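Local coordinates for putative acetyltransferase (Nocardia farcinica, PDB 3D9W), which probably transfers acetyl groups from acetyl-coenzyme A to arylamine substrates, as other arylamine N-acetyltransferases do, at residues A14-D19 against L93-F98; L22-F27 against A48-N53; S76-Y81 against F267-P272; Y81-A86 against T118-R123; F139-L144 against V188-F193. All blocks are in the same frame, centred on the assembly; numbering follows the deposited sequence.

How the interactions relate
Interactions 4 and 5 lie nearest the centre of the chain and are buried. They meet where His119 touches Phe139 and Tyr191, and both reach the same antiparallel sheet. Interaction 4 is mostly apolar packing; interaction 5 centres on one arginine stacked on a ring. Interaction 2 is also buried but has no hydrogen bond across it. Interaction 3 is a surface contact and uses salt bridges. It touches interaction 2 through Glu52 and Arg78, and shares Tyr81 with interaction 4. Interaction 1 is partly buried, with an exposed arginine and buried leucines (Leu16, Leu96). It shares helix 18-25 with interaction 2 and helix 82-95 with interaction 4.

Interaction 1. Residues A14-D19 against L93-F98; sequences AELDLD and LERLGF
The loop at Ala14 passes the last turn of helix 82-95, with Ala14 CA and Arg95 CA 7.0 Å apart. That helix ends in a Schellman motif: Gly97 has positive phi, Phe98 N bonds back to Leu93 O, and Gly97 N bonds to Glu94 O. Across the contact, Asp17 is the N-cap of helix 18-25, its OD1 accepting from Ala20 N. Arg95 makes the largest share of the contact. Its chain folds at chi2 and chi3, which carries the guanidinium to the backbone of the loop. Arg95 NH1 makes a weak hydrogen bond to Leu16 O at 2.9 Å, bent to 128° at the hydrogen. This oxygen sits at the guanidinium edge, near its plane. The same nitrogen has a stronger partner in Gly13 O. Leu18 CB lies over one guanidinium face, 4.0 Å from Arg95 NH2. Leu16 CD2 touches the aliphatic part, 4.1 Å from Arg95 CG. Leu18 has CG anti to the backbone N (chi1 -169°), and this brings its branched end to Leu96. The nearer pair, Leu18 CD2 and Leu96 CD2, is 3.6 Å apart. Leu16 packs on Leu88, Ala91 and Ala92 of helix 82-95, while Leu96 also meets Leu41 of helix 35-48.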
# COMPACT_ATOMS: atom_id res chain seq x y z
N ALA A 14 -10.34 -17.77 -3.90
CA ALA A 14 -11.16 -18.36 -4.95
C ALA A 14 -11.72 -17.29 -5.89
O ALA A 14 -11.51 -17.34 -7.10
CB ALA A 14 -12.30 -19.15 -4.35
N GLU A 15 -12.41 -16.31 -5.32
CA GLU A 15 -13.03 -15.23 -6.08
C GLU A 15 -12.10 -14.39 -6.93
O GLU A 15 -12.55 -13.46 -7.60
CB GLU A 15 -13.79 -14.30 -5.14
CG GLU A 15 -14.72 -15.00 -4.19
CD GLU A 15 -15.30 -14.05 -3.17
OE1 GLU A 15 -16.08 -13.15 -3.57
OE2 GLU A 15 -14.97 -14.19 -1.97
N LEU A 16 -10.80 -14.69 -6.90
CA LEU A 16 -9.80 -13.92 -7.66
C LEU A 16 -9.52 -14.49 -9.04
O LEU A 16 -9.40 -15.70 -9.22
CB LEU A 16 -8.48 -13.86 -6.88
CG LEU A 16 -7.27 -13.21 -7.57
CD1 LEU A 16 -7.38 -11.70 -7.48
CD2 LEU A 16 -5.99 -13.68 -6.90
N ASP A 17 -9.42 -13.62 -10.03
CA ASP A 17 -9.08 -14.07 -11.37
C ASP A 17 -7.56 -14.02 -11.37
O ASP A 17 -6.97 -13.01 -11.73
CB ASP A 17 -9.63 -13.13 -12.44
CG ASP A 17 -9.33 -13.61 -13.85
OD1 ASP A 17 -8.25 -14.23 -14.06
OD2 ASP A 17 -10.16 -13.36 -14.74
N LEU A 18 -6.94 -15.11 -10.93
CA LEU A 18 -5.50 -15.15 -10.83
C LEU A 18 -4.78 -14.69 -12.09
O LEU A 18 -3.81 -13.93 -12.02
CB LEU A 18 -5.04 -16.56 -10.47
CG LEU A 18 -3.55 -16.63 -10.07
CD1 LEU A 18 -3.32 -15.88 -8.75
CD2 LEU A 18 -3.13 -18.07 -9.94
N ASP A 19 -5.26 -15.14 -13.24
CA ASP A 19 -4.61 -14.79 -14.49
C ASP A 19 -4.77 -13.33 -14.90
O ASP A 19 -3.85 -12.72 -15.43
CB ASP A 19 -5.09 -15.75 -15.56
CG ASP A 19 -4.87 -17.20 -15.15
OD1 ASP A 19 -3.70 -17.67 -15.17
OD2 ASP A 19 -5.87 -17.87 -14.76
N LEU A 93 -1.78 -14.26 -3.08
CA LEU A 93 -0.85 -15.01 -2.25
C LEU A 93 -1.46 -16.34 -1.85
O LEU A 93 -0.86 -17.39 -2.05
CB LEU A 93 -0.50 -14.22 -0.98
CG LEU A 93 0.34 -12.98 -1.19
CD1 LEU A 93 0.58 -12.30 0.14
CD2 LEU A 93 1.65 -13.36 -1.84
N GLU A 94 -2.66 -16.29 -1.29
CA GLU A 94 -3.35 -17.49 -0.87
C GLU A 94 -3.46 -18.46 -2.05
O GLU A 94 -3.02 -19.61 -1.98
CB GLU A 94 -4.75 -17.13 -0.37
CG GLU A 94 -5.45 -18.24 0.35
CD GLU A 94 -6.73 -17.77 0.99
OE1 GLU A 94 -7.69 -17.48 0.24
OE2 GLU A 94 -6.78 -17.68 2.23
N ARG A 95 -4.04 -17.96 -3.13
CA ARG A 95 -4.20 -18.75 -4.34
C ARG A 95 -2.95 -19.54 -4.72
O ARG A 95 -3.04 -20.72 -5.04
CB ARG A 95 -4.61 -17.85 -5.49
CG ARG A 95 -6.08 -17.49 -5.44
CD ARG A 95 -6.92 -18.76 -5.52
NE ARG A 95 -6.76 -19.40 -6.82
CZ ARG A 95 -7.35 -18.99 -7.94
NH1 ARG A 95 -8.15 -17.93 -7.92
NH2 ARG A 95 -7.12 -19.63 -9.07
N LEU A 96 -1.79 -18.89 -4.67
CA LEU A 96 -0.54 -19.55 -5.03
C LEU A 96 -0.02 -20.51 -3.96
O LEU A 96 1.07 -21.06 -4.11
CB LEU A 96 0.51 -18.49 -5.35
CG LEU A 96 0.02 -17.49 -6.40
CD1 LEU A 96 1.07 -16.42 -6.64
CD2 LEU A 96 -0.30 -18.21 -7.68
N GLY A 97 -0.79 -20.71 -2.90
CA GLY A 97 -0.38 -21.64 -1.86
C GLY A 97 0.54 -21.06 -0.80
O GLY A 97 1.31 -21.78 -0.17
N PHE A 98 0.47 -19.75 -0.60
CA PHE A 98 1.29 -19.09 0.40
C PHE A 98 0.61 -19.10 1.75
O PHE A 98 -0.60 -19.29 1.85
CB PHE A 98 1.56 -17.65 -0.00
CG PHE A 98 2.70 -17.48 -0.95
CD1 PHE A 98 3.99 -17.75 -0.54
CD2 PHE A 98 2.48 -17.02 -2.25
CE1 PHE A 98 5.06 -17.57 -1.41
CE2 PHE A 98 3.54 -16.84 -3.13
CZ PHE A 98 4.84 -17.11 -2.70

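Interaction 2. Residues L22-F27 against A48-N53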
# COMPACT_ATOMS: atom_id res chain seq x y z
N LEU A 22 -2.23 -11.56 -12.33
CA LEU A 22 -0.82 -11.78 -12.65
C LEU A 22 -0.41 -11.11 -13.96
O LEU A 22 0.72 -10.63 -14.11
CB LEU A 22 -0.52 -13.29 -12.71
CG LEU A 22 -0.75 -14.01 -11.38
CD1 LEU A 22 -0.41 -15.48 -11.53
CD2 LEU A 22 0.09 -13.36 -10.29
N ALA A 23 -1.36 -11.06 -14.89
CA ALA A 23 -1.12 -10.44 -16.19
C ALA A 23 -1.01 -8.94 -16.00
O ALA A 23 -0.17 -8.28 -16.60
CB ALA A 23 -2.26 -10.76 -17.13
N ARG A 24 -1.87 -8.40 -15.15
CA ARG A 24 -1.90 -6.98 -14.90
C ARG A 24 -0.64 -6.43 -14.23
O ARG A 24 -0.23 -5.31 -14.53
CB ARG A 24 -3.14 -6.64 -14.07
CG ARG A 24 -3.46 -5.16 -14.01
CD ARG A 24 -2.76 -4.50 -12.85
NE ARG A 24 -3.01 -3.06 -12.83
CZ ARG A 24 -2.29 -2.17 -13.49
NH1 ARG A 24 -1.25 -2.55 -14.22
NH2 ARG A 24 -2.60 -0.88 -13.40
N ILE A 25 -0.03 -7.19 -13.33
CA ILE A 25 1.18 -6.72 -12.66
C ILE A 25 2.43 -7.15 -13.39
O ILE A 25 3.53 -6.68 -13.09
CB ILE A 25 1.27 -7.22 -11.21
CG1 ILE A 25 1.53 -8.73 -11.18
CG2 ILE A 25 -0.02 -6.85 -10.46
CD1 ILE A 25 1.70 -9.29 -9.77
N GLY A 26 2.26 -8.05 -14.35
CA GLY A 26 3.39 -8.51 -15.13
C GLY A 26 4.18 -9.65 -14.53
O GLY A 26 5.39 -9.74 -14.71
N PHE A 27 3.50 -10.54 -13.82
CA PHE A 27 4.21 -11.66 -13.23
C PHE A 27 4.73 -12.55 -14.37
O PHE A 27 4.13 -12.61 -15.44
CB PHE A 27 3.28 -12.47 -12.33
CG PHE A 27 4.01 -13.48 -11.49
CD1 PHE A 27 4.93 -13.07 -10.53
CD2 PHE A 27 3.80 -14.83 -11.68
CE1 PHE A 27 5.64 -13.99 -9.79
CE2 PHE A 27 4.51 -15.77 -10.94
CZ PHE A 27 5.43 -15.35 -9.99
N ALA A 48 3.50 -1.62 -10.25
CA ALA A 48 2.48 -1.62 -11.28
C ALA A 48 1.21 -0.88 -10.88
O ALA A 48 0.70 -0.06 -11.64
CB ALA A 48 2.15 -3.05 -11.68
N ILE A 49 0.70 -1.17 -9.68
CA ILE A 49 -0.55 -0.57 -9.20
C ILE A 49 -0.42 0.84 -8.63
O ILE A 49 0.42 1.08 -7.77
CB ILE A 49 -1.19 -1.47 -8.12
CG1 ILE A 49 -1.24 -2.92 -8.59
CG2 ILE A 49 -2.59 -0.97 -7.79
CD1 ILE A 49 -2.00 -3.12 -9.88
N PRO A 50 -1.25 1.79 -9.11
CA PRO A 50 -1.21 3.16 -8.60
C PRO A 50 -1.80 3.27 -7.18
O PRO A 50 -2.52 2.38 -6.72
CB PRO A 50 -2.06 3.93 -9.62
CG PRO A 50 -1.91 3.16 -10.85
CD PRO A 50 -2.03 1.74 -10.35
N PHE A 51 -1.48 4.35 -6.49
CA PHE A 51 -2.01 4.57 -5.15
C PHE A 51 -2.92 5.79 -5.19
O PHE A 51 -2.55 6.83 -5.73
CB PHE A 51 -0.87 4.80 -4.17
CG PHE A 51 -1.32 5.06 -2.77
CD1 PHE A 51 -1.83 6.31 -2.42
CD2 PHE A 51 -1.23 4.07 -1.81
CE1 PHE A 51 -2.24 6.57 -1.12
CE2 PHE A 51 -1.64 4.32 -0.51
CZ PHE A 51 -2.15 5.57 -0.16
N GLU A 52 -4.12 5.68 -4.62
CA GLU A 52 -5.04 6.80 -4.65
C GLU A 52 -6.18 6.68 -3.66
O GLU A 52 -6.55 5.58 -3.26
CB GLU A 52 -5.63 6.94 -6.05
CG GLU A 52 -6.23 5.65 -6.52
CD GLU A 52 -7.49 5.86 -7.27
OE1 GLU A 52 -8.40 6.49 -6.70
OE2 GLU A 52 -7.59 5.41 -8.43
N ASN A 53 -6.74 7.84 -3.30
CA ASN A 53 -7.85 7.93 -2.37
C ASN A 53 -8.98 8.68 -3.05
O ASN A 53 -9.85 9.25 -2.39
CB ASN A 53 -7.42 8.68 -1.10
CG ASN A 53 -7.00 10.12 -1.39
OD1 ASN A 53 -6.47 10.42 -2.47
ND2 ASN A 53 -7.21 11.02 -0.43
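The C-terminal turn of helix 18-25 sets Arg24 and Ile25 against Ala48, Ile49 and Pro50 of segment 48-53. A Schellman motif closes the helix. Gly26 is its C-prime residue, and Phe27 N bonds to Leu22 O at 2.8 Å. The two backbones come close at Ile25, whose CA lies 5.4 Å from Ala48 CA. The small Ala48 side chain permits this approach: Ala48 CB sits 3.9 Å from Ile25 CA. Ile25 also offers its CG2 branch to the CD1 methyl of Ile49. The CG of Arg24 is anti to the backbone N (chi1 -167°), and a bend at chi2 (-89°) turns the rest of the chain across Ile49. Ile49 CD1 lies against this shaft, 3.4 Å from Arg24 CD. No hydrogen bond crosses between the segments. The NE of Arg24 instead donates to Leu73 O, which ties the side chain to the end of helix 66-73. Ala48 O lies over one face of the guanidinium, 3.8 Å from Arg24 NH2. Pro50 CD lies oblique to the guanidinium, 4.1 Å from Arg24 NH2.

Interaction 3. Residues S76-Y81 against F267-P272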
# COMPACT_ATOMS: atom_id res chain seq x y z
N SER A 76 -9.19 -1.55 -14.75
CA SER A 76 -9.37 -0.12 -14.98
C SER A 76 -8.09 0.60 -14.66
O SER A 76 -7.19 0.04 -14.04
CB SER A 76 -10.49 0.45 -14.11
OG SER A 76 -11.75 -0.09 -14.47
N ARG A 77 -8.01 1.85 -15.10
CA ARG A 77 -6.85 2.67 -14.83
C ARG A 77 -7.14 3.42 -13.57
O ARG A 77 -7.40 4.61 -13.58
CB ARG A 77 -6.61 3.64 -15.98
CG ARG A 77 -6.28 2.93 -17.29
CD ARG A 77 -4.87 3.22 -17.67
NE ARG A 77 -4.71 4.64 -17.96
CZ ARG A 77 -3.54 5.27 -18.01
NH1 ARG A 77 -2.41 4.60 -17.79
NH2 ARG A 77 -3.52 6.56 -18.29
N ARG A 78 -7.12 2.68 -12.47
CA ARG A 78 -7.38 3.24 -11.16
C ARG A 78 -6.56 2.47 -10.17
O ARG A 78 -6.16 1.33 -10.43
CB ARG A 78 -8.86 3.12 -10.81
CG ARG A 78 -9.78 4.00 -11.63
CD ARG A 78 -9.48 5.48 -11.40
NE ARG A 78 -9.66 5.87 -10.01
CZ ARG A 78 -10.84 5.90 -9.39
NH1 ARG A 78 -11.94 5.55 -10.05
NH2 ARG A 78 -10.92 6.28 -8.12
N GLY A 79 -6.29 3.10 -9.03
CA GLY A 79 -5.51 2.45 -8.00
C GLY A 79 -6.33 2.39 -6.73
O GLY A 79 -7.55 2.53 -6.79
N GLY A 80 -5.67 2.18 -5.60
CA GLY A 80 -6.35 2.11 -4.32
C GLY A 80 -5.33 2.36 -3.22
O GLY A 80 -4.15 2.55 -3.52
N TYR A 81 -5.75 2.39 -1.97
CA TYR A 81 -4.79 2.59 -0.90
C TYR A 81 -4.47 1.27 -0.20
O TYR A 81 -4.79 0.20 -0.73
CB TYR A 81 -5.25 3.68 0.09
CG TYR A 81 -6.67 3.58 0.57
CD1 TYR A 81 -7.16 2.40 1.12
CD2 TYR A 81 -7.51 4.70 0.54
CE1 TYR A 81 -8.45 2.33 1.62
CE2 TYR A 81 -8.80 4.65 1.03
CZ TYR A 81 -9.26 3.46 1.57
OH TYR A 81 -10.54 3.40 2.08
N PHE A 267 0.36 9.01 -12.90
CA PHE A 267 -0.26 8.11 -11.95
C PHE A 267 -1.11 7.03 -12.57
O PHE A 267 -1.74 6.24 -11.87
CB PHE A 267 -1.05 8.95 -10.96
CG PHE A 267 -0.19 9.85 -10.12
CD1 PHE A 267 0.59 9.33 -9.09
CD2 PHE A 267 -0.10 11.21 -10.40
CE1 PHE A 267 1.45 10.14 -8.35
CE2 PHE A 267 0.76 12.03 -9.67
CZ PHE A 267 1.53 11.50 -8.64
N ASP A 268 -1.12 7.00 -13.90
CA ASP A 268 -1.86 6.00 -14.65
C ASP A 268 -3.26 5.80 -14.11
O ASP A 268 -3.73 4.67 -13.97
CB ASP A 268 -1.08 4.71 -14.66
CG ASP A 268 0.29 4.89 -15.22
OD1 ASP A 268 0.38 5.42 -16.35
OD2 ASP A 268 1.27 4.52 -14.53
N ILE A 269 -3.90 6.91 -13.82
CA ILE A 269 -5.25 6.94 -13.30
C ILE A 269 -6.09 7.66 -14.35
O ILE A 269 -5.71 8.73 -14.82
CB ILE A 269 -5.29 7.68 -11.96
CG1 ILE A 269 -4.57 6.84 -10.91
CG2 ILE A 269 -6.72 8.00 -11.56
CD1 ILE A 269 -4.50 7.46 -9.55
N GLU A 270 -7.22 7.05 -14.71
CA GLU A 270 -8.15 7.60 -15.70
C GLU A 270 -9.53 7.77 -15.06
O GLU A 270 -10.08 6.82 -14.50
CB GLU A 270 -8.25 6.64 -16.90
CG GLU A 270 -8.51 7.31 -18.23
CD GLU A 270 -7.59 6.78 -19.33
OE1 GLU A 270 -6.38 6.58 -19.06
OE2 GLU A 270 -8.08 6.56 -20.46
N LEU A 271 -10.08 8.97 -15.15
CA LEU A 271 -11.37 9.27 -14.56
C LEU A 271 -12.33 9.87 -15.57
O LEU A 271 -11.91 10.49 -16.54
CB LEU A 271 -11.22 10.28 -13.44
CG LEU A 271 -10.18 10.06 -12.37
CD1 LEU A 271 -10.25 11.21 -11.34
CD2 LEU A 271 -10.42 8.72 -11.70
N PRO A 272 -13.63 9.71 -15.34
CA PRO A 272 -14.58 10.30 -16.29
C PRO A 272 -14.47 11.82 -16.12
O PRO A 272 -13.91 12.30 -15.13
CB PRO A 272 -15.93 9.78 -15.80
CG PRO A 272 -15.59 8.47 -15.13
CD PRO A 272 -14.32 8.82 -14.39
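Glu270 OE1 is gripped by two nitrogens of Arg77, the centre of a salt-bridge network that also takes in Asp268. Arg77 NE meets Glu270 OE1 at 2.8 Å, from above the carboxylate plane. Arg77 NH2 meets the same Glu270 OE1 at 3.0 Å, nearly in line with its C-O bond. The guanidinium is side-on, and its plane stands 85° from the carboxylate. Arg77 NH1 bonds Asp268 OD1 at 3.2 Å, on the anti side of that oxygen but tilted out of the carboxylate plane. The Asp268 backbone lies over one guanidinium face, and Asp268 OD2 pairs with Arg226. The backbones also join: Glu270 N donates to Arg77 O at 2.7 Å, with a nearly straight 165° angle. The network thus ties the loop before helix 82-95 to the loop before helix 273-280. Arg78 turns to Ile269 and Leu271, and its guanidinium forms salt bridges with Glu52 and Glu55. Leu271 CD2 covers one face of this group, 3.4 Å from Arg78 NE, while Ile269 CG2 packs 3.7 Å from Arg78 CD.

Interaction 4. Residues Y81-A86 against T118-R123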
# COMPACT_ATOMS: atom_id res chain seq x y z
N TYR A 81 -5.75 2.39 -1.97
CA TYR A 81 -4.79 2.59 -0.90
C TYR A 81 -4.47 1.27 -0.20
O TYR A 81 -4.79 0.20 -0.73
CB TYR A 81 -5.25 3.68 0.09
CG TYR A 81 -6.67 3.58 0.57
CD1 TYR A 81 -7.16 2.40 1.12
CD2 TYR A 81 -7.51 4.70 0.54
CE1 TYR A 81 -8.45 2.33 1.62
CE2 TYR A 81 -8.80 4.65 1.03
CZ TYR A 81 -9.26 3.46 1.57
OH TYR A 81 -10.54 3.40 2.08
N CYS A 82 -3.84 1.33 0.97
CA CYS A 82 -3.44 0.14 1.69
C CYS A 82 -4.40 -1.06 1.71
O CYS A 82 -4.06 -2.13 1.22
CB CYS A 82 -3.05 0.50 3.13
SG CYS A 82 -4.42 1.05 4.19
N TYR A 83 -5.59 -0.88 2.27
CA TYR A 83 -6.56 -1.98 2.34
C TYR A 83 -6.92 -2.57 0.98
O TYR A 83 -6.93 -3.79 0.81
CB TYR A 83 -7.83 -1.50 3.05
CG TYR A 83 -7.64 -1.16 4.52
CD1 TYR A 83 -7.39 -2.16 5.46
CD2 TYR A 83 -7.72 0.15 4.97
CE1 TYR A 83 -7.22 -1.86 6.81
CE2 TYR A 83 -7.55 0.47 6.32
CZ TYR A 83 -7.30 -0.55 7.23
OH TYR A 83 -7.14 -0.26 8.56
N GLU A 84 -7.22 -1.72 0.02
CA GLU A 84 -7.58 -2.18 -1.31
C GLU A 84 -6.43 -3.01 -1.88
O GLU A 84 -6.63 -4.11 -2.38
CB GLU A 84 -7.86 -0.98 -2.22
CG GLU A 84 -9.07 -0.16 -1.81
CD GLU A 84 -9.13 1.19 -2.51
OE1 GLU A 84 -8.31 2.07 -2.18
OE2 GLU A 84 -9.99 1.37 -3.39
N ASN A 85 -5.23 -2.46 -1.78
CA ASN A 85 -4.04 -3.13 -2.28
C ASN A 85 -3.72 -4.44 -1.57
O ASN A 85 -3.49 -5.46 -2.20
CB ASN A 85 -2.84 -2.20 -2.19
CG ASN A 85 -2.53 -1.53 -3.51
OD1 ASN A 85 -2.29 -2.19 -4.51
ND2 ASN A 85 -2.52 -0.21 -3.51
N ALA A 86 -3.71 -4.41 -0.24
CA ALA A 86 -3.39 -5.60 0.53
C ALA A 86 -4.44 -6.70 0.34
O ALA A 86 -4.11 -7.88 0.26
CB ALA A 86 -3.25 -5.26 2.01
N THR A 118 -4.38 1.58 11.13
CA THR A 118 -5.19 1.39 9.93
C THR A 118 -4.36 1.14 8.68
O THR A 118 -4.80 1.44 7.56
CB THR A 118 -6.09 2.61 9.71
OG1 THR A 118 -5.28 3.76 9.41
CG2 THR A 118 -6.90 2.91 10.97
N HIS A 119 -3.17 0.60 8.86
CA HIS A 119 -2.30 0.31 7.72
C HIS A 119 -2.08 -1.19 7.51
O HIS A 119 -1.30 -1.83 8.22
CB HIS A 119 -0.96 1.00 7.88
CG HIS A 119 -0.04 0.74 6.74
ND1 HIS A 119 -0.34 1.13 5.45
CD2 HIS A 119 1.13 0.06 6.67
CE1 HIS A 119 0.60 0.68 4.64
NE2 HIS A 119 1.50 0.04 5.35
N ALA A 120 -2.77 -1.74 6.51
CA ALA A 120 -2.70 -3.16 6.21
C ALA A 120 -1.30 -3.68 5.92
O ALA A 120 -0.56 -3.13 5.10
CB ALA A 120 -3.62 -3.47 5.04
N LEU A 121 -0.94 -4.76 6.60
CA LEU A 121 0.36 -5.40 6.42
C LEU A 121 0.13 -6.89 6.31
O LEU A 121 -0.83 -7.41 6.86
CB LEU A 121 1.29 -5.11 7.61
CG LEU A 121 1.86 -3.68 7.73
CD1 LEU A 121 2.66 -3.56 9.04
CD2 LEU A 121 2.74 -3.35 6.52
N LEU A 122 1.01 -7.57 5.60
CA LEU A 122 0.88 -9.01 5.43
C LEU A 122 2.12 -9.78 5.91
O LEU A 122 3.24 -9.50 5.47
CB LEU A 122 0.59 -9.35 3.97
CG LEU A 122 -0.68 -8.75 3.35
CD1 LEU A 122 -0.75 -9.05 1.86
CD2 LEU A 122 -1.90 -9.31 4.06
N ARG A 123 1.90 -10.73 6.81
CA ARG A 123 2.94 -11.61 7.36
C ARG A 123 2.84 -12.85 6.47
O ARG A 123 1.82 -13.56 6.49
CB ARG A 123 2.61 -11.94 8.82
CG ARG A 123 3.52 -12.95 9.51
CD ARG A 123 2.85 -13.50 10.77
NE ARG A 123 3.59 -14.58 11.42
CZ ARG A 123 4.44 -14.40 12.43
NH1 ARG A 123 4.65 -13.18 12.92
NH2 ARG A 123 5.07 -15.43 12.97
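The Tyr83 ring meets Ala120 CB and Thr118 O obliquely, and the His119 ring is met obliquely by Cys82 CB. Phe203 of helix 200-212 packs edge-to-face with Tyr83, and Phe139 does so with His119. Cys82, His119 and Asp136 are placed as in the Cys-His-Asp catalytic triad of arylamine N-acetyltransferases, with the cysteine in the first turn of its helix. Cys82 CB is 3.6 Å from His119 ND1. The sulfur lies between the backbone N and carbonyl carbon (chi1 68°), which sets Cys82 SG 3.4 Å from Thr118 O. It stands 5.3 Å from the His119 ring centroid, well off the ring normal. On the far side of the ring, His119 NE2 is hydrogen-bonded to Asp136 OD1, which fixes the ring from that side. Helix 82-86 and strand 118-123 run nearly parallel, 20° apart, with axes 7.5 Å from each other. A classic beta bulge puts Thr118 and His119 both opposite Gly105. Further along, small residues let helix and strand approach: Ala86 CB lies 3.5 Å from Ala120 CB. Tyr83 CD1 adds a contact 4.0 Å from Ala120 CB. Beyond it, Leu122 CD1 rests 3.9 Å from Ala86 O.

Interaction 5. Residues F139-L144 against V188-F193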
# COMPACT_ATOMS: atom_id res chain seq x y z
N PHE A 139 1.43 0.57 0.89
CA PHE A 139 1.87 1.84 1.44
C PHE A 139 1.94 2.91 0.34
O PHE A 139 1.67 4.08 0.60
CB PHE A 139 3.24 1.71 2.12
CG PHE A 139 3.62 2.93 2.94
CD1 PHE A 139 2.99 3.21 4.15
CD2 PHE A 139 4.58 3.83 2.47
CE1 PHE A 139 3.31 4.37 4.88
CE2 PHE A 139 4.91 4.98 3.19
CZ PHE A 139 4.27 5.25 4.40
N GLY A 140 2.33 2.50 -0.86
CA GLY A 140 2.42 3.45 -1.96
C GLY A 140 3.86 3.79 -2.28
O GLY A 140 4.13 4.41 -3.30
N ARG A 141 4.77 3.38 -1.41
CA ARG A 141 6.20 3.64 -1.59
C ARG A 141 6.98 2.36 -1.31
O ARG A 141 8.01 2.38 -0.63
CB ARG A 141 6.65 4.75 -0.65
CG ARG A 141 8.10 5.22 -0.83
CD ARG A 141 8.37 6.38 0.11
NE ARG A 141 9.71 6.94 -0.00
CZ ARG A 141 10.83 6.34 0.40
NH1 ARG A 141 10.78 5.12 0.93
NH2 ARG A 141 11.98 6.97 0.28
N GLY A 142 6.50 1.25 -1.85
CA GLY A 142 7.17 -0.01 -1.62
C GLY A 142 7.08 -0.35 -0.16
O GLY A 142 6.17 0.12 0.52
N PRO A 143 8.01 -1.16 0.38
CA PRO A 143 9.15 -1.78 -0.30
C PRO A 143 8.75 -2.66 -1.47
O PRO A 143 7.74 -3.34 -1.42
CB PRO A 143 9.79 -2.58 0.81
CG PRO A 143 9.52 -1.77 1.99
CD PRO A 143 8.07 -1.42 1.82
N LEU A 144 9.56 -2.64 -2.53
CA LEU A 144 9.29 -3.46 -3.72
C LEU A 144 9.76 -4.92 -3.60
O LEU A 144 9.84 -5.63 -4.60
CB LEU A 144 9.88 -2.81 -4.97
CG LEU A 144 11.31 -2.26 -4.91
CD1 LEU A 144 12.29 -3.40 -4.71
CD2 LEU A 144 11.60 -1.52 -6.21
N VAL A 188 13.85 8.11 8.95
CA VAL A 188 12.61 8.38 9.63
C VAL A 188 11.85 7.09 9.85
O VAL A 188 12.06 6.09 9.15
CB VAL A 188 11.74 9.38 8.82
CG1 VAL A 188 11.22 8.72 7.56
CG2 VAL A 188 10.59 9.88 9.66
N ASP A 189 10.99 7.11 10.86
CA ASP A 189 10.16 5.97 11.19
C ASP A 189 8.91 6.05 10.31
O ASP A 189 8.14 7.00 10.38
CB ASP A 189 9.80 6.02 12.67
CG ASP A 189 9.23 7.37 13.09
OD1 ASP A 189 8.03 7.63 12.82
OD2 ASP A 189 9.97 8.19 13.68
N ARG A 190 8.74 5.05 9.45
CA ARG A 190 7.58 5.04 8.59
C ARG A 190 6.38 4.73 9.48
O ARG A 190 5.51 5.58 9.68
CB ARG A 190 7.72 3.98 7.49
CG ARG A 190 6.52 3.92 6.54
CD ARG A 190 6.58 2.77 5.54
NE ARG A 190 7.46 3.05 4.41
CZ ARG A 190 7.43 2.40 3.25
NH1 ARG A 190 6.55 1.42 3.07
NH2 ARG A 190 8.27 2.72 2.28
N TYR A 191 6.35 3.53 10.04
CA TYR A 191 5.24 3.12 10.88
C TYR A 191 5.65 2.12 11.94
O TYR A 191 6.80 1.72 12.02
CB TYR A 191 4.14 2.50 10.01
CG TYR A 191 4.60 1.35 9.12
CD1 TYR A 191 5.19 0.20 9.66
CD2 TYR A 191 4.44 1.41 7.74
CE1 TYR A 191 5.60 -0.85 8.84
CE2 TYR A 191 4.85 0.37 6.91
CZ TYR A 191 5.43 -0.75 7.47
OH TYR A 191 5.85 -1.76 6.64
N THR A 192 4.69 1.72 12.76
CA THR A 192 4.94 0.72 13.78
C THR A 192 3.82 -0.32 13.68
O THR A 192 2.73 -0.01 13.22
CB THR A 192 4.89 1.31 15.19
OG1 THR A 192 3.55 1.70 15.51
CG2 THR A 192 5.81 2.51 15.29
N PHE A 193 4.09 -1.56 14.09
CA PHE A 193 3.06 -2.59 14.06
C PHE A 193 3.29 -3.70 15.07
O PHE A 193 4.42 -3.93 15.51
CB PHE A 193 2.94 -3.20 12.65
CG PHE A 193 4.13 -4.02 12.22
CD1 PHE A 193 5.23 -3.41 11.65
CD2 PHE A 193 4.11 -5.40 12.35
CE1 PHE A 193 6.29 -4.17 11.19
CE2 PHE A 193 5.17 -6.16 11.90
CZ PHE A 193 6.26 -5.56 11.32
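Phe139 and Arg190 are the nearest backbone positions, yet their CA atoms are 9.7 Å apart and side chains bridge the gap. Loop 139-144 turns sharply, with positive phi at Gly140 and Gly142 and a cis peptide before Pro143. Arg190 has CG anti to the backbone N (chi1 180°), and a bend at chi3 lays its guanidinium on the Phe139 ring, planes 12° apart. Arg190 CD makes a CH-pi contact, 3.5 Å from the Phe139 ring centre. Strand 188-193 belongs to the large antiparallel sheet, so Arg190 joins it to the loop after strand 132-135. Arg190 NH1 donates to Gly142 O and Arg190 NH2 to Arg141 O, each at 2.9 Å and from above the carbonyl plane. Asp136 pairs with Arg190 NH1 and also holds His119, so Arg190 is second-shell to the probable catalytic triad. Arg190 NE bonds Gln181. Arg141 NH1 comes 3.7 Å from Arg190 NH2, like charges probably balanced by Glu243 and Asp136. Phe139 CE1 meets the Tyr191 edge, 4.3 Å from Tyr191 CD2.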